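Side-chain contact in PFC0360w protein (Plasmodium falciparum, PDB 3NI8), which probably activates the chaperone Hsp90 by stimulating its ATPase activity: residues 116-121 against 134-139. Sequence-based numbering, arbitrary orientation.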
loop_
_atom_site.group_PDB
_atom_site.type_symbol
_atom_site.label_atom_id
_atom_site.label_comp_id
_atom_site.label_asym_id
_atom_site.label_seq_id
_atom_site.Cartn_x
_atom_site.Cartn_y
_atom_site.Cartn_z
ATOM N N LEU A 116 1.204 -4.799 7.142
ATOM C CA LEU A 116 0.661 -3.512 6.755
ATOM C C LEU A 116 -0.281 -2.905 7.827
ATOM O O LEU A 116 -1.269 -3.537 8.237
ATOM C CB LEU A 116 -0.024 -3.602 5.385
ATOM C CG LEU A 116 -0.430 -2.268 4.733
ATOM C CD1 LEU A 116 -0.505 -2.439 3.241
ATOM C CD2 LEU A 116 -1.762 -1.710 5.259
ATOM N N THR A 117 0.043 -1.678 8.259
ATOM C CA THR A 117 -0.799 -0.916 9.191
ATOM C C THR A 117 -1.402 0.319 8.523
ATOM O O THR A 117 -0.680 1.176 8.003
ATOM C CB THR A 117 -0.036 -0.451 10.478
ATOM O OG1 THR A 117 0.787 -1.506 10.967
ATOM C CG2 THR A 117 -1.015 -0.070 11.562
ATOM N N HIS A 118 -2.726 0.420 8.573
ATOM C CA HIS A 118 -3.425 1.553 7.984
ATOM C C HIS A 118 -4.159 2.286 9.119
ATOM O O HIS A 118 -5.115 1.744 9.684
ATOM C CB HIS A 118 -4.391 1.041 6.903
ATOM C CG HIS A 118 -4.731 2.045 5.847
ATOM N ND1 HIS A 118 -5.067 1.676 4.563
ATOM C CD2 HIS A 118 -4.779 3.402 5.875
ATOM C CE1 HIS A 118 -5.310 2.760 3.844
ATOM N NE2 HIS A 118 -5.136 3.820 4.614
ATOM N N ASN A 119 -3.669 3.484 9.469
ATOM C CA ASN A 119 -4.203 4.315 10.577
ATOM C C ASN A 119 -4.868 5.567 10.036
ATOM O O ASN A 119 -4.653 5.939 8.884
ATOM C CB ASN A 119 -3.086 4.826 11.514
ATOM C CG ASN A 119 -2.327 3.719 12.218
ATOM O OD1 ASN A 119 -1.104 3.634 12.087
ATOM N ND2 ASN A 119 -3.028 2.873 12.965
ATOM N N ASN A 120 -5.620 6.247 10.900
ATOM C CA ASN A 120 -6.088 7.612 10.641
ATOM C C ASN A 120 -6.949 7.671 9.406
ATOM O O ASN A 120 -6.850 8.622 8.617
ATOM C CB ASN A 120 -4.912 8.601 10.486
ATOM C CG ASN A 120 -4.170 8.872 11.805
ATOM O OD1 ASN A 120 -4.548 8.384 12.868
ATOM N ND2 ASN A 120 -3.101 9.660 11.720
ATOM N N ILE A 121 -7.770 6.633 9.241
ATOM C CA ILE A 121 -8.766 6.546 8.179
ATOM C C ILE A 121 -10.006 7.354 8.594
ATOM O O ILE A 121 -10.607 7.076 9.636
ATOM C CB ILE A 121 -9.167 5.040 7.910
ATOM C CG1 ILE A 121 -7.951 4.216 7.457
ATOM C CG2 ILE A 121 -10.281 4.938 6.881
ATOM C CD1 ILE A 121 -8.084 2.721 7.685
ATOM N N GLU A 134 -13.697 -0.291 5.315
ATOM C CA GLU A 134 -13.773 -1.527 4.503
ATOM C C GLU A 134 -13.257 -1.298 3.074
ATOM O O GLU A 134 -12.587 -2.167 2.506
ATOM C CB GLU A 134 -15.171 -2.162 4.489
ATOM C CG GLU A 134 -15.490 -3.076 5.696
ATOM C CD GLU A 134 -14.564 -4.308 5.831
ATOM O OE1 GLU A 134 -14.228 -4.672 6.988
ATOM O OE2 GLU A 134 -14.185 -4.911 4.796
ATOM N N ARG A 135 -13.533 -0.125 2.513
ATOM C CA ARG A 135 -13.045 0.189 1.174
ATOM C C ARG A 135 -11.514 0.146 1.099
ATOM O O ARG A 135 -10.956 -0.433 0.167
ATOM C CB ARG A 135 -13.621 1.549 0.718
ATOM C CG ARG A 135 -13.089 2.068 -0.594
ATOM C CD ARG A 135 -14.070 3.000 -1.281
ATOM N NE ARG A 135 -14.184 4.285 -0.607
ATOM C CZ ARG A 135 -13.730 5.440 -1.088
ATOM N NH1 ARG A 135 -13.900 6.548 -0.354
ATOM N NH2 ARG A 135 -13.119 5.499 -2.280
ATOM N N CYS A 136 -10.837 0.732 2.091
ATOM C CA CYS A 136 -9.377 0.603 2.229
ATOM C C CYS A 136 -8.910 -0.846 2.414
ATOM O O CYS A 136 -7.923 -1.266 1.798
ATOM C CB CYS A 136 -8.860 1.443 3.398
ATOM S SG CYS A 136 -9.164 3.209 3.278
ATOM N N LYS A 137 -9.617 -1.590 3.259
ATOM C CA LYS A 137 -9.267 -2.976 3.583
ATOM C C LYS A 137 -9.517 -3.961 2.407
ATOM O O LYS A 137 -8.638 -4.774 2.099
ATOM C CB LYS A 137 -10.012 -3.415 4.845
ATOM C CG LYS A 137 -9.568 -4.751 5.406
ATOM C CD LYS A 137 -10.227 -5.041 6.730
ATOM C CE LYS A 137 -9.421 -6.095 7.492
ATOM N NZ LYS A 137 -9.600 -6.027 8.993
ATOM N N ASN A 138 -10.691 -3.889 1.763
ATOM C CA ASN A 138 -10.936 -4.649 0.535
ATOM C C ASN A 138 -9.937 -4.296 -0.566
ATOM O O ASN A 138 -9.470 -5.175 -1.270
ATOM C CB ASN A 138 -12.368 -4.460 0.005
ATOM C CG ASN A 138 -13.441 -5.024 0.944
ATOM O OD1 ASN A 138 -13.147 -5.721 1.916
ATOM N ND2 ASN A 138 -14.697 -4.702 0.648
ATOM N N GLY A 139 -9.597 -3.012 -0.704
ATOM C CA GLY A 139 -8.517 -2.584 -1.619
ATOM C C GLY A 139 -7.195 -3.337 -1.432
ATOM O O GLY A 139 -6.545 -3.730 -2.404
#
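The first torsions of H118 and C136 direct an imidazole and a sulfur at each other across the sheet-helix interface, toward which both CB atoms already point: in H118, CG lies anti to the backbone N (chi1 -155°), and in C136, SG lies anti to the carbonyl carbon (chi1 -60°). The fold is the helix-grip of the SRPBCC superfamily, an antiparallel sheet curled against its long C-terminal helix, and here strand 111-119 packs on helix 132-150. The imidazole reaches the helix with its CE1 corner, which lies 3.8 Å from CB of C136 and 3.9 Å from its SG. The sulfur makes an oblique sulfur-aromatic contact, above the ring plane but displaced beyond the CE1 corner, 4.5 Å from the centroid and 38° off the normal. Cysteine suits the spot: its short side chain brings a polarisable atom against the ring while the backbones stay close, with the CA atoms of H118 and C136 8.3 Å apart. Histidine suits its own, since a buried ring can offer carbon to the cysteine and still use both nitrogens. ND1 accepts a hydrogen bond from the indole NE1 of W140, one helical turn beyond C136, while NE2 is hydrogen-bonded to OG of S98 on the neighbouring strand; together these bonds should fix the ring's rotation. W87 meets the same imidazole edge-to-face, and F21 touches C136 as well as H118. Just past the strand end, I121 adds a branched aliphatic side chain to this buried patch, its CG2 methyl lying 4.1 Å from SG of C136.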